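Local coordinates for protein short afifavidin (Afifella pfennigii, PDB 6HDT) that binds biotin and 2-iminobiotin in strong non-covalent complexes, as a dimeric member of the avidin family whose exact biological role is still obscure, at residues A[67-72]-A[90-95]; A[17-22]-A[32-37]; A[12-17]-A[63-68]. All coordinates share one frame; numbering follows the deposited sequence. Where two conformers were deposited one is given.

Interaction 1: residues A[67-72]-A[90-95]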
# COMPACT_ATOMS: atom_id res chain seq x y z
N GLY A 67 -3.70 -6.00 13.34
CA GLY A 67 -5.00 -5.91 13.96
C GLY A 67 -6.08 -5.87 12.89
O GLY A 67 -6.04 -6.67 11.92
N ASN A 68 -7.02 -4.94 13.02
CA ASN A 68 -8.08 -4.84 12.02
C ASN A 68 -7.78 -3.80 10.94
O ASN A 68 -8.67 -3.36 10.26
CB ASN A 68 -9.45 -4.60 12.66
CG ASN A 68 -9.56 -3.28 13.35
OD1 ASN A 68 -8.71 -2.95 14.17
ND2 ASN A 68 -10.58 -2.51 13.02
N PHE A 69 -6.51 -3.48 10.76
CA PHE A 69 -6.09 -2.50 9.76
C PHE A 69 -5.27 -3.15 8.70
O PHE A 69 -4.55 -4.11 8.95
CB PHE A 69 -5.29 -1.39 10.45
CG PHE A 69 -6.07 -0.70 11.52
CD1 PHE A 69 -7.04 0.22 11.18
CD2 PHE A 69 -5.82 -0.98 12.85
CE1 PHE A 69 -7.79 0.85 12.16
CE2 PHE A 69 -6.59 -0.36 13.84
CZ PHE A 69 -7.55 0.56 13.49
N ILE A 70 -5.39 -2.57 7.51
CA ILE A 70 -4.78 -3.12 6.33
C ILE A 70 -4.42 -2.04 5.32
O ILE A 70 -5.06 -1.01 5.26
CB ILE A 70 -5.71 -4.16 5.69
CG1 ILE A 70 -4.97 -5.01 4.63
CG2 ILE A 70 -6.96 -3.51 5.13
CD1 ILE A 70 -5.74 -6.26 4.22
N GLY A 71 -3.39 -2.32 4.55
CA GLY A 71 -3.06 -1.51 3.37
C GLY A 71 -2.52 -2.41 2.30
O GLY A 71 -1.79 -3.36 2.61
N PHE A 72 -2.88 -2.13 1.05
CA PHE A 72 -2.41 -2.95 -0.04
C PHE A 72 -2.37 -2.20 -1.35
O PHE A 72 -3.10 -1.23 -1.56
CB PHE A 72 -3.21 -4.24 -0.21
CG PHE A 72 -4.70 -4.03 -0.35
CD1 PHE A 72 -5.53 -4.03 0.76
CD2 PHE A 72 -5.27 -3.91 -1.60
CE1 PHE A 72 -6.89 -3.84 0.61
CE2 PHE A 72 -6.63 -3.71 -1.75
CZ PHE A 72 -7.46 -3.70 -0.63
N THR A 90 -6.21 1.70 1.86
CA THR A 90 -5.88 1.60 3.28
C THR A 90 -7.17 1.70 4.07
O THR A 90 -8.03 2.47 3.73
CB THR A 90 -4.89 2.69 3.74
OG1 THR A 90 -3.90 2.91 2.71
CG2 THR A 90 -4.22 2.31 5.07
N GLY A 91 -7.30 0.88 5.10
CA GLY A 91 -8.59 0.86 5.79
C GLY A 91 -8.61 -0.07 6.96
O GLY A 91 -7.60 -0.52 7.45
N PHE A 92 -9.84 -0.32 7.41
CA PHE A 92 -10.11 -1.07 8.62
C PHE A 92 -11.34 -1.96 8.48
O PHE A 92 -12.32 -1.62 7.78
CB PHE A 92 -10.30 -0.13 9.80
CG PHE A 92 -11.43 0.83 9.66
CD1 PHE A 92 -11.23 2.08 9.06
CD2 PHE A 92 -12.70 0.53 10.17
CE1 PHE A 92 -12.27 2.98 8.95
CE2 PHE A 92 -13.75 1.45 10.05
CZ PHE A 92 -13.54 2.66 9.45
N ALA A 93 -11.26 -3.11 9.14
CA ALA A 93 -12.32 -4.09 9.10
C ALA A 93 -13.19 -3.90 10.30
O ALA A 93 -12.69 -3.64 11.38
CB ALA A 93 -11.77 -5.51 9.11
N GLU A 94 -14.48 -4.08 10.08
CA GLU A 94 -15.49 -4.18 11.17
C GLU A 94 -16.29 -5.48 11.02
O GLU A 94 -16.78 -5.78 9.91
CB GLU A 94 -16.46 -3.00 11.09
CG GLU A 94 -15.78 -1.63 11.21
CD GLU A 94 -16.76 -0.46 11.22
OE1 GLU A 94 -16.38 0.63 11.72
OE2 GLU A 94 -17.90 -0.62 10.73
N ALA A 95 -16.45 -6.22 12.13
CA ALA A 95 -17.18 -7.49 12.14
C ALA A 95 -18.55 -7.25 12.74
O ALA A 95 -18.69 -6.52 13.72
CB ALA A 95 -16.44 -8.53 12.98

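Interaction 2: residues A[17-22]-A[32-37]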
# COMPACT_ATOMS: atom_id res chain seq x y z
N PRO A 17 -12.18 -15.90 9.64
CA PRO A 17 -11.77 -17.14 10.27
C PRO A 17 -10.70 -17.90 9.49
O PRO A 17 -10.15 -18.86 10.01
CB PRO A 17 -13.09 -17.92 10.37
CG PRO A 17 -13.88 -17.45 9.18
CD PRO A 17 -13.37 -16.09 8.78
N ALA A 18 -10.35 -17.46 8.28
CA ALA A 18 -9.52 -18.28 7.42
C ALA A 18 -8.43 -17.44 6.87
O ALA A 18 -8.55 -16.24 6.76
CB ALA A 18 -10.34 -18.89 6.29
N VAL A 19 -7.35 -18.10 6.52
CA VAL A 19 -6.16 -17.44 6.05
C VAL A 19 -6.42 -16.68 4.72
O VAL A 19 -5.84 -15.60 4.47
CB VAL A 19 -4.95 -18.42 6.01
CG1 VAL A 19 -5.37 -19.83 5.62
CG2 VAL A 19 -3.87 -17.94 5.06
N SER A 20 -7.30 -17.24 3.91
CA SER A 20 -7.79 -16.58 2.70
C SER A 20 -9.26 -16.19 2.86
O SER A 20 -10.01 -16.80 3.62
CB SER A 20 -7.61 -17.48 1.50
OG SER A 20 -8.26 -18.72 1.70
N SER A 21 -9.65 -15.15 2.15
CA SER A 21 -10.98 -14.60 2.21
C SER A 21 -11.25 -13.83 0.92
O SER A 21 -10.32 -13.23 0.36
CB SER A 21 -11.15 -13.70 3.43
OG SER A 21 -10.24 -12.61 3.47
N SER A 22 -12.50 -13.89 0.47
CA SER A 22 -12.87 -13.18 -0.75
C SER A 22 -13.89 -12.09 -0.49
O SER A 22 -14.76 -12.17 0.41
CB SER A 22 -13.28 -14.12 -1.89
OG SER A 22 -14.46 -14.84 -1.58
N THR A 32 -9.26 -11.33 -3.54
CA THR A 32 -8.99 -12.32 -2.53
C THR A 32 -7.76 -11.90 -1.75
O THR A 32 -6.76 -11.46 -2.31
CB THR A 32 -8.84 -13.74 -3.14
OG1 THR A 32 -10.07 -14.15 -3.74
CG2 THR A 32 -8.43 -14.74 -2.08
N LEU A 33 -7.84 -12.03 -0.43
CA LEU A 33 -6.76 -11.70 0.48
C LEU A 33 -6.22 -12.95 1.13
O LEU A 33 -6.98 -13.79 1.64
CB LEU A 33 -7.22 -10.73 1.58
CG LEU A 33 -7.70 -9.35 1.12
CD1 LEU A 33 -8.16 -8.55 2.31
CD2 LEU A 33 -6.61 -8.62 0.36
N VAL A 34 -4.91 -13.03 1.16
CA VAL A 34 -4.20 -14.12 1.82
C VAL A 34 -3.25 -13.52 2.84
O VAL A 34 -2.34 -12.76 2.50
CB VAL A 34 -3.42 -15.00 0.81
CG1 VAL A 34 -2.96 -16.27 1.48
CG2 VAL A 34 -4.28 -15.35 -0.39
N PHE A 35 -3.51 -13.81 4.11
CA PHE A 35 -2.61 -13.43 5.18
C PHE A 35 -1.42 -14.40 5.30
O PHE A 35 -1.58 -15.63 5.22
CB PHE A 35 -3.37 -13.32 6.49
CG PHE A 35 -4.37 -12.24 6.46
CD1 PHE A 35 -3.99 -10.92 6.66
CD2 PHE A 35 -5.67 -12.50 6.11
CE1 PHE A 35 -4.90 -9.89 6.58
CE2 PHE A 35 -6.60 -11.47 6.04
CZ PHE A 35 -6.21 -10.17 6.27
N GLY A 36 -0.23 -13.83 5.46
CA GLY A 36 0.99 -14.61 5.62
C GLY A 36 1.83 -14.19 6.82
O GLY A 36 1.35 -13.55 7.73
N ALA A 37 3.11 -14.56 6.78
CA ALA A 37 4.04 -14.27 7.85
C ALA A 37 4.53 -12.83 7.72
O ALA A 37 4.36 -12.20 6.68
CB ALA A 37 5.21 -15.21 7.78

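Interaction 3: residues A[12-17]-A[63-68]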
# COMPACT_ATOMS: atom_id res chain seq x y z
N GLU A 12 -7.31 -13.81 11.94
CA GLU A 12 -8.33 -13.71 13.01
C GLU A 12 -8.32 -12.31 13.63
O GLU A 12 -9.38 -11.76 13.92
CB GLU A 12 -8.14 -14.79 14.06
CG GLU A 12 -8.51 -16.19 13.57
CD GLU A 12 -8.20 -17.28 14.58
OE1 GLU A 12 -8.04 -16.94 15.77
OE2 GLU A 12 -8.10 -18.47 14.18
N ALA A 13 -7.14 -11.71 13.77
CA ALA A 13 -7.05 -10.36 14.27
C ALA A 13 -7.75 -9.43 13.28
O ALA A 13 -8.31 -8.44 13.66
CB ALA A 13 -5.59 -9.96 14.49
N PHE A 14 -7.69 -9.72 11.98
CA PHE A 14 -8.42 -8.89 11.03
C PHE A 14 -9.94 -9.04 11.13
O PHE A 14 -10.67 -8.10 10.89
CB PHE A 14 -7.90 -9.13 9.62
CG PHE A 14 -8.37 -8.12 8.62
CD1 PHE A 14 -7.93 -6.79 8.67
CD2 PHE A 14 -9.25 -8.50 7.62
CE1 PHE A 14 -8.36 -5.90 7.71
CE2 PHE A 14 -9.66 -7.60 6.65
CZ PHE A 14 -9.22 -6.31 6.70
N GLY A 15 -10.40 -10.23 11.52
CA GLY A 15 -11.82 -10.52 11.74
C GLY A 15 -12.36 -11.65 10.86
O GLY A 15 -13.55 -11.86 10.78
N VAL A 16 -11.49 -12.40 10.19
CA VAL A 16 -11.97 -13.48 9.34
C VAL A 16 -11.43 -14.81 9.85
O VAL A 16 -10.34 -14.87 10.45
CB VAL A 16 -11.62 -13.21 7.85
CG1 VAL A 16 -12.30 -11.92 7.40
CG2 VAL A 16 -10.14 -13.12 7.60
N PRO A 17 -12.18 -15.90 9.64
CA PRO A 17 -11.77 -17.14 10.27
C PRO A 17 -10.70 -17.90 9.49
O PRO A 17 -10.15 -18.86 10.01
CB PRO A 17 -13.09 -17.92 10.37
CG PRO A 17 -13.88 -17.45 9.18
CD PRO A 17 -13.37 -16.09 8.78
N GLY A 63 0.51 -6.23 0.41
CA GLY A 63 0.28 -5.26 1.46
C GLY A 63 0.78 -5.76 2.79
O GLY A 63 1.53 -6.74 2.87
N LEU A 64 0.37 -5.03 3.83
CA LEU A 64 0.63 -5.41 5.20
C LEU A 64 -0.61 -5.16 6.03
O LEU A 64 -1.49 -4.40 5.67
CB LEU A 64 1.78 -4.61 5.79
CG LEU A 64 3.15 -4.84 5.14
CD1 LEU A 64 4.10 -3.70 5.50
CD2 LEU A 64 3.71 -6.21 5.48
N THR A 65 -0.65 -5.81 7.18
CA THR A 65 -1.79 -5.70 8.08
C THR A 65 -1.30 -5.67 9.51
O THR A 65 -0.23 -6.19 9.82
CB THR A 65 -2.75 -6.89 7.85
OG1 THR A 65 -3.84 -6.82 8.77
CG2 THR A 65 -2.05 -8.22 8.05
N TRP A 66 -2.06 -4.99 10.38
CA TRP A 66 -1.95 -5.21 11.79
C TRP A 66 -3.34 -5.07 12.45
O TRP A 66 -4.05 -4.11 12.20
CB TRP A 66 -0.99 -4.23 12.47
CG TRP A 66 -0.97 -4.55 13.89
CD1 TRP A 66 -1.76 -4.01 14.87
CD2 TRP A 66 -0.26 -5.61 14.49
NE1 TRP A 66 -1.53 -4.65 16.06
CE2 TRP A 66 -0.61 -5.64 15.86
CE3 TRP A 66 0.68 -6.53 14.00
CZ2 TRP A 66 -0.05 -6.54 16.75
CZ3 TRP A 66 1.24 -7.43 14.89
CH2 TRP A 66 0.88 -7.44 16.25
N GLY A 67 -3.70 -6.00 13.34
CA GLY A 67 -5.00 -5.91 13.96
C GLY A 67 -6.08 -5.87 12.89
O GLY A 67 -6.04 -6.67 11.92
N ASN A 68 -7.02 -4.94 13.02
CA ASN A 68 -8.08 -4.84 12.02
C ASN A 68 -7.78 -3.80 10.94
O ASN A 68 -8.67 -3.36 10.26
CB ASN A 68 -9.45 -4.60 12.66
CG ASN A 68 -9.56 -3.28 13.35
OD1 ASN A 68 -8.71 -2.95 14.17
ND2 ASN A 68 -10.58 -2.51 13.02

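Interaction 1: residues A[67-72]-A[90-95]
The hairpin of strands 69-77 and 82-96, two neighbours in the eight-stranded antiparallel avidin barrel, pairs Phe69, Ile70 and Gly71 with Phe92, Gly91 and Thr90; the strand directions differ by 143°. Ile70 and Gly91 are the hydrogen-bonded pair: Ile70 N gives to Gly91 O at 3.0 Å, while Gly91 N reaches Ile70 O at 2.9 Å. Just ahead of the strand, Asn68 prolongs the pairing with two nearly straight bonds. Its backbone O takes Ala93 N at 2.8 Å, and its side-chain ND2 donates to Ala93 O at 2.9 Å, with that acceptor lying close to the amide plane. Both carbonyls are met in their own planes. With Asn68 CG tucked between its own backbone N and carbonyl carbon, the torsion (chi1 66°) brings ND2 to Ala93 O; this bond sets the turn of the amide, while the backbone bond anchors the main chain.

On the face turned to the second subunit, the side chains of Phe69 and Phe92 cross obliquely, the ring atom CD1 of Phe69 lying 3.6 Å from Phe92 CB; Tyr110 and Gly116 of the second subunit pack on Phe69 and Phe92 respectively. Ile70 points to the other face, where it meets Leu33 and Phe14. Gly71 has no side chain opposite Thr90, and the methyl CG2 of Thr90 settles 3.4 Å from Ile70 O.

Interaction 2: residues A[17-22]-A[32-37]
Strands 20-22 and 32-35 run antiparallel at 163°, pairing Ser20 with Val34, Ser21 with Leu33 and Ser22 with Thr32 in the first hairpin of the avidin barrel. Ser21 and Leu33 exchange backbone bonds of unequal quality: Leu33 N to Ser21 O is 2.9 Å and straight, whereas Ser21 N to Leu33 O is bent to 138°, and that same Leu33 oxygen also draws the CA of Ser20 to 3.1 Å. Just before the strand, Val19 O accepts Phe35 N at 3.0 Å. Val19 O also lies near the plane of the Phe35 ring at its edge, 3.5 Å from CD2 of Phe35.

The Val19 and Val34 side chains run alongside each other in the same direction, CG2 of Val19 4.1 Å from CG1 of Val34; the same CG2 of Val19 comes to 3.3 Å from Phe35 O. On the other face Ser21 OG rests against Leu33 CB at 4.0 Å, but its hydrogen bond is with Trp23 NE1. Leu33 continues inward to Leu61, Phe35 to Thr65 and Phe14. Apolar contact between the two segments is slight, so their cohesion comes mainly from backbone bonding, which leaves Leu33 to pack against other strands and Phe35 against the N-terminal helix as well.

Interaction 3: residues A[12-17]-A[63-68]
Gly67 O lies against Phe14, the last helical residue, at its CA and at the edge of its ring, without a hydrogen bond from it. Phe14 CA approaches to 3.4 Å of Gly67 O in a CA-H...O contact, and the phenyl ring presents its edge, Gly67 O lying near the ring plane, 3.8 Å from CD1 of Phe14. The backbone N of Phe14 is near too, but its N-H is poorly aimed. Ala13 adds its methyl, CB standing 4.1 Å from Gly67 CA.

The Phe14 side chain leaves the helix with CG opposite the backbone N (chi1 -168°), a torsion that carries the ring along the turn between strands 58-66 and 69-77. There CE1 of Phe14 comes within 3.6 Å of Asn68 O, and its CD1 lies 4.1 Å from Thr65 OG1, a hydroxyl whose hydrogen bond is with Phe69 O. Farther along, the ring packs among Phe35, Trp23 and Ala93 and so joins the helix end to several strands.

Just after Phe14 the helix stops in a Schellman motif: Gly15, with positive phi (121°), is the C-prime residue, Val16 N bonds to Ala11 O and Gly15 N to Glu12 O. Gly67 also has positive phi as the chain turns toward Asn68. Since no conventional hydrogen bond joins them, the fit between these two segments rests on ring packing and one weak C-H...O contact, on shape more than on directed polar bonds.

In the fold
All three contacts meet near one end of the barrel. Interaction 1 is the buried one, facing the second subunit with one side and the barrel interior with the other; interactions 2 and 3 are only partly buried. Interactions 1 and 2 are hairpin pairings held by backbone bonds, and they touch through Ile70 and Leu33, whose CD1 atoms lie 3.8 Å apart. Interaction 3 instead sets a helix end against a turn by packing. It shares Gly67 and Asn68 with interaction 1 and Pro17 with interaction 2, and Phe14 is the common neighbour, touching Ile70 of the one and Phe35 of the other. Interactions 1 and 3 both touch the second subunit; interaction 2 does not.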